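Local coordinates for protein 5'-Methylthioadenosine Nucleosidase (Arabidopsis thaliana, PDB 2H8G) that is a nucleosidase of the phosphorylase superfamily that binds adenine in a pocket of its mixed alpha/beta fold, at residues A[67-75]-A[254-262]. Numbering follows the deposited sequence.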
ATOM      1  N   GLY A  67       3.081 -19.704  17.702  1.00 37.95           N
ATOM      2  CA  GLY A  67       2.763 -20.438  18.909  1.00 38.65           C
ATOM      3  C   GLY A  67       1.542 -21.306  18.700  1.00 39.63           C
ATOM      4  O   GLY A  67       0.937 -21.295  17.627  1.00 38.61           O
ATOM      5  N   VAL A  68       1.177 -22.063  19.728  1.00 41.07           N
ATOM      6  CA  VAL A  68       0.021 -22.942  19.638  1.00 42.58           C
ATOM      7  C   VAL A  68      -0.874 -22.813  20.862  1.00 42.56           C
ATOM      8  O   VAL A  68      -0.398 -22.793  21.999  1.00 43.81           O
ATOM      9  CB  VAL A  68       0.450 -24.420  19.497  1.00 43.28           C
ATOM     10  CG1 VAL A  68      -0.776 -25.300  19.319  1.00 44.49           C
ATOM     11  CG2 VAL A  68       1.401 -24.578  18.319  1.00 43.87           C
ATOM     12  N   HIS A  69      -2.173 -22.713  20.615  1.00 42.40           N
ATOM     13  CA  HIS A  69      -3.155 -22.606  21.682  1.00 42.37           C
ATOM     14  C   HIS A  69      -4.261 -23.597  21.366  1.00 41.87           C
ATOM     15  O   HIS A  69      -5.003 -23.422  20.400  1.00 41.03           O
ATOM     16  CB  HIS A  69      -3.734 -21.194  21.750  1.00 43.17           C
ATOM     17  CG  HIS A  69      -4.661 -20.982  22.906  1.00 45.34           C
ATOM     18  ND1 HIS A  69      -4.241 -21.049  24.216  1.00 45.90           N
ATOM     19  CD2 HIS A  69      -5.988 -20.719  22.949  1.00 45.89           C
ATOM     20  CE1 HIS A  69      -5.269 -20.835  25.018  1.00 46.38           C
ATOM     21  NE2 HIS A  69      -6.341 -20.633  24.274  1.00 46.81           N
ATOM     22  N   LYS A  70      -4.362 -24.644  22.178  1.00 41.99           N
ATOM     23  CA  LYS A  70      -5.369 -25.676  21.977  1.00 41.80           C
ATOM     24  C   LYS A  70      -5.234 -26.287  20.588  1.00 41.06           C
ATOM     25  O   LYS A  70      -4.181 -26.817  20.239  1.00 41.65           O
ATOM     26  CB  LYS A  70      -6.773 -25.094  22.166  1.00 43.00           C
ATOM     27  CG  LYS A  70      -7.026 -24.562  23.569  1.00 45.19           C
ATOM     28  CD  LYS A  70      -8.410 -23.951  23.698  1.00 46.25           C
ATOM     29  CE  LYS A  70      -8.616 -23.354  25.082  1.00 46.84           C
ATOM     30  NZ  LYS A  70      -9.954 -22.715  25.226  1.00 48.76           N
ATOM     31  N   ASP A  71      -6.295 -26.204  19.793  1.00 39.98           N
ATOM     32  CA  ASP A  71      -6.281 -26.770  18.450  1.00 39.95           C
ATOM     33  C   ASP A  71      -6.046 -25.722  17.364  1.00 38.57           C
ATOM     34  O   ASP A  71      -6.384 -25.941  16.201  1.00 39.41           O
ATOM     35  CB  ASP A  71      -7.602 -27.494  18.177  1.00 42.45           C
ATOM     36  CG  ASP A  71      -7.953 -28.498  19.262  1.00 44.64           C
ATOM     37  OD1 ASP A  71      -8.295 -28.070  20.386  1.00 45.93           O
ATOM     38  OD2 ASP A  71      -7.882 -29.716  18.993  1.00 47.32           O
ATOM     39  N   LEU A  72      -5.460 -24.590  17.739  1.00 35.93           N
ATOM     40  CA  LEU A  72      -5.204 -23.527  16.774  1.00 34.03           C
ATOM     41  C   LEU A  72      -3.753 -23.079  16.697  1.00 33.35           C
ATOM     42  O   LEU A  72      -3.098 -22.864  17.717  1.00 33.40           O
ATOM     43  CB  LEU A  72      -6.067 -22.299  17.091  1.00 34.43           C
ATOM     44  CG  LEU A  72      -7.565 -22.332  16.796  1.00 34.97           C
ATOM     45  CD1 LEU A  72      -8.204 -21.053  17.324  1.00 36.32           C
ATOM     46  CD2 LEU A  72      -7.796 -22.465  15.299  1.00 36.97           C
ATOM     47  N   ARG A  73      -3.256 -22.941  15.472  1.00 32.63           N
ATOM     48  CA  ARG A  73      -1.906 -22.455  15.252  1.00 33.22           C
ATOM     49  C   ARG A  73      -2.091 -20.947  15.200  1.00 31.25           C
ATOM     50  O   ARG A  73      -2.931 -20.453  14.450  1.00 32.33           O
ATOM     51  CB  ARG A  73      -1.355 -22.954  13.915  1.00 36.53           C
ATOM     52  CG  ARG A  73      -1.025 -24.436  13.884  1.00 41.15           C
ATOM     53  CD  ARG A  73      -0.517 -24.854  12.511  1.00 45.43           C
ATOM     54  NE  ARG A  73       0.026 -26.211  12.515  1.00 49.76           N
ATOM     55  CZ  ARG A  73       1.115 -26.576  13.186  1.00 50.96           C
ATOM     56  NH1 ARG A  73       1.782 -25.686  13.908  1.00 52.32           N
ATOM     57  NH2 ARG A  73       1.540 -27.832  13.134  1.00 52.10           N
ATOM     58  N   ILE A  74      -1.333 -20.219  16.008  1.00 30.03           N
ATOM     59  CA  ILE A  74      -1.456 -18.769  16.033  1.00 29.63           C
ATOM     60  C   ILE A  74      -0.204 -18.081  15.521  1.00 29.39           C
ATOM     61  O   ILE A  74       0.896 -18.314  16.017  1.00 29.80           O
ATOM     62  CB  ILE A  74      -1.740 -18.252  17.456  1.00 30.37           C
ATOM     63  CG1 ILE A  74      -2.994 -18.925  18.013  1.00 31.56           C
ATOM     64  CG2 ILE A  74      -1.916 -16.736  17.433  1.00 31.27           C
ATOM     65  CD1 ILE A  74      -3.319 -18.525  19.431  1.00 32.64           C
ATOM     66  N   ASN A  75      -0.384 -17.230  14.519  1.00 28.61           N
ATOM     67  CA  ASN A  75       0.719 -16.479  13.950  1.00 28.71           C
ATOM     68  C   ASN A  75       0.390 -15.001  14.106  1.00 27.66           C
ATOM     69  O   ASN A  75      -0.749 -14.588  13.901  1.00 29.75           O
ATOM     70  CB  ASN A  75       0.894 -16.821  12.465  1.00 29.55           C
ATOM     71  CG  ASN A  75       1.391 -18.239  12.246  1.00 31.75           C
ATOM     72  OD1 ASN A  75       0.787 -19.016  11.504  1.00 35.06           O
ATOM     73  ND2 ASN A  75       2.500 -18.582  12.888  1.00 33.36           N
ATOM     74  N   LYS A 254     -10.402 -13.549  23.933  1.00 23.77           N
ATOM     75  CA  LYS A 254     -11.738 -14.129  23.922  1.00 24.28           C
ATOM     76  C   LYS A 254     -12.105 -14.575  22.512  1.00 23.45           C
ATOM     77  O   LYS A 254     -12.792 -15.574  22.324  1.00 25.32           O
ATOM     78  CB  LYS A 254     -12.766 -13.116  24.429  1.00 24.96           C
ATOM     79  CG  LYS A 254     -12.639 -12.805  25.907  1.00 29.23           C
ATOM     80  CD  LYS A 254     -13.687 -11.798  26.342  1.00 31.91           C
ATOM     81  CE  LYS A 254     -13.569 -11.488  27.823  1.00 34.87           C
ATOM     82  NZ  LYS A 254     -13.801 -12.704  28.650  1.00 38.93           N
ATOM     83  N   VAL A 255     -11.640 -13.833  21.515  1.00 22.54           N
ATOM     84  CA  VAL A 255     -11.932 -14.182  20.135  1.00 22.67           C
ATOM     85  C   VAL A 255     -11.220 -15.483  19.768  1.00 22.51           C
ATOM     86  O   VAL A 255     -11.806 -16.365  19.142  1.00 23.49           O
ATOM     87  CB  VAL A 255     -11.502 -13.046  19.177  1.00 21.65           C
ATOM     88  CG1 VAL A 255     -11.556 -13.525  17.736  1.00 22.73           C
ATOM     89  CG2 VAL A 255     -12.428 -11.841  19.362  1.00 22.36           C
ATOM     90  N   ILE A 256      -9.959 -15.606  20.170  1.00 23.57           N
ATOM     91  CA  ILE A 256      -9.195 -16.814  19.882  1.00 24.82           C
ATOM     92  C   ILE A 256      -9.850 -18.038  20.513  1.00 25.91           C
ATOM     93  O   ILE A 256     -10.006 -19.073  19.861  1.00 25.47           O
ATOM     94  CB  ILE A 256      -7.739 -16.690  20.385  1.00 25.43           C
ATOM     95  CG1 ILE A 256      -6.947 -15.788  19.437  1.00 27.51           C
ATOM     96  CG2 ILE A 256      -7.087 -18.063  20.470  1.00 26.59           C
ATOM     97  CD1 ILE A 256      -6.950 -16.273  17.997  1.00 30.42           C
ATOM     98  N   ASN A 257     -10.244 -17.921  21.776  1.00 26.46           N
ATOM     99  CA  ASN A 257     -10.879 -19.042  22.455  1.00 28.02           C
ATOM    100  C   ASN A 257     -12.243 -19.385  21.866  1.00 28.57           C
ATOM    101  O   ASN A 257     -12.694 -20.528  21.957  1.00 29.52           O
ATOM    102  CB  ASN A 257     -10.995 -18.761  23.952  1.00 30.03           C
ATOM    103  CG  ASN A 257      -9.688 -18.995  24.684  1.00 34.14           C
ATOM    104  OD1 ASN A 257      -9.122 -20.088  24.626  1.00 37.41           O
ATOM    105  ND2 ASN A 257      -9.199 -17.972  25.374  1.00 36.02           N
ATOM    106  N   PHE A 258     -12.894 -18.403  21.251  1.00 27.27           N
ATOM    107  CA  PHE A 258     -14.196 -18.633  20.631  1.00 26.67           C
ATOM    108  C   PHE A 258     -14.011 -19.391  19.319  1.00 27.68           C
ATOM    109  O   PHE A 258     -14.735 -20.346  19.030  1.00 27.68           O
ATOM    110  CB  PHE A 258     -14.894 -17.307  20.335  1.00 26.58           C
ATOM    111  CG  PHE A 258     -16.238 -17.467  19.685  1.00 26.56           C
ATOM    112  CD1 PHE A 258     -17.366 -17.747  20.448  1.00 26.64           C
ATOM    113  CD2 PHE A 258     -16.373 -17.357  18.305  1.00 27.39           C
ATOM    114  CE1 PHE A 258     -18.610 -17.913  19.847  1.00 28.09           C
ATOM    115  CE2 PHE A 258     -17.615 -17.523  17.694  1.00 28.11           C
ATOM    116  CZ  PHE A 258     -18.735 -17.800  18.468  1.00 28.30           C
ATOM    117  N   ILE A 259     -13.039 -18.949  18.527  1.00 27.60           N
ATOM    118  CA  ILE A 259     -12.747 -19.564  17.235  1.00 28.99           C
ATOM    119  C   ILE A 259     -12.290 -21.016  17.347  1.00 29.47           C
ATOM    120  O   ILE A 259     -12.638 -21.850  16.509  1.00 30.41           O
ATOM    121  CB  ILE A 259     -11.657 -18.765  16.484  1.00 28.80           C
ATOM    122  CG1 ILE A 259     -12.214 -17.402  16.071  1.00 28.43           C
ATOM    123  CG2 ILE A 259     -11.168 -19.541  15.267  1.00 30.37           C
ATOM    124  CD1 ILE A 259     -11.180 -16.488  15.445  1.00 30.17           C
ATOM    125  N   ASN A 260     -11.514 -21.313  18.382  1.00 30.59           N
ATOM    126  CA  ASN A 260     -10.998 -22.662  18.581  1.00 31.56           C
ATOM    127  C   ASN A 260     -12.096 -23.720  18.528  1.00 32.10           C
ATOM    128  O   ASN A 260     -13.138 -23.582  19.162  1.00 32.81           O
ATOM    129  CB  ASN A 260     -10.249 -22.741  19.915  1.00 32.55           C
ATOM    130  CG  ASN A 260      -9.671 -24.121  20.181  1.00 33.44           C
ATOM    131  OD1 ASN A 260     -10.298 -24.955  20.838  1.00 36.93           O
ATOM    132  ND2 ASN A 260      -8.476 -24.372  19.659  1.00 32.83           N
ATOM    133  N   GLY A 261     -11.855 -24.766  17.745  1.00 32.75           N
ATOM    134  CA  GLY A 261     -12.818 -25.845  17.622  1.00 33.85           C
ATOM    135  C   GLY A 261     -13.952 -25.589  16.647  1.00 33.58           C
ATOM    136  O   GLY A 261     -14.704 -26.503  16.310  1.00 34.54           O
ATOM    137  N   ARG A 262     -14.084 -24.348  16.191  1.00 33.11           N
ATOM    138  CA  ARG A 262     -15.146 -23.995  15.258  1.00 31.23           C
ATOM    139  C   ARG A 262     -14.632 -23.924  13.829  1.00 31.62           C
ATOM    140  O   ARG A 262     -13.437 -23.738  13.595  1.00 31.08           O
ATOM    141  CB  ARG A 262     -15.744 -22.631  15.617  1.00 32.15           C
ATOM    142  CG  ARG A 262     -16.529 -22.576  16.914  1.00 33.08           C
ATOM    143  CD  ARG A 262     -16.957 -21.141  17.207  1.00 35.23           C
ATOM    144  NE  ARG A 262     -17.681 -21.027  18.468  1.00 38.74           N
ATOM    145  CZ  ARG A 262     -18.976 -21.282  18.618  1.00 39.26           C
ATOM    146  NH1 ARG A 262     -19.705 -21.664  17.578  1.00 41.47           N
ATOM    147  NH2 ARG A 262     -19.541 -21.166  19.811  1.00 40.04           N
TER
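His69 and Lys70 both grip the side-chain oxygen of Asn257, on the last turns of helix 233-259. The bond from His69 NE2 to Asn257 OD1 is 2.9 Å long and nearly straight (160° at the hydrogen); the oxygen lies in the plane of the imidazole, at its edge. With CG of His69 anti to the backbone N, the ring reaches across to the helix, its plane turned 66° from that of the amide. Lys70, extended beyond CG, sets its CG above one face of this ring, offset toward the rim, and donates a hydrogen bond from NZ to Asn257 OD1 (2.8 Å), from above the carbonyl plane. The two donors approach that oxygen from opposite faces of the amide plane, which should limit rotation of the amide, and the ammonium would probably polarise its carbonyl.

The apolar part lies deeper. Leu72 CD1 packs 3.5 Å from Asn260 CA, where the chain leaves the helix, and 3.9 Å from Ile259 CG2. Ile256 CG2 touches both His69 CD2 (3.8 Å) and Ile74 CD1 (3.9 Å). Phe46 extends this cluster, touching Ile74 and Ile256 and meeting the His69 ring edge-to-face, while Ile26 lies against Leu72 and Ile259.

In the backbone, a type II' turn from His69 to Leu72 joins strands 63-69 and 72-78, and a type II turn from Ile259 to Arg262 follows the helix. Strand 72-75 and helix 254-259 run roughly antiparallel (148°), with axes 10.3 Å apart: the packing of a C-terminal helix against a beta-hairpin of the central sheet in a phosphorylase-superfamily alpha/beta fold.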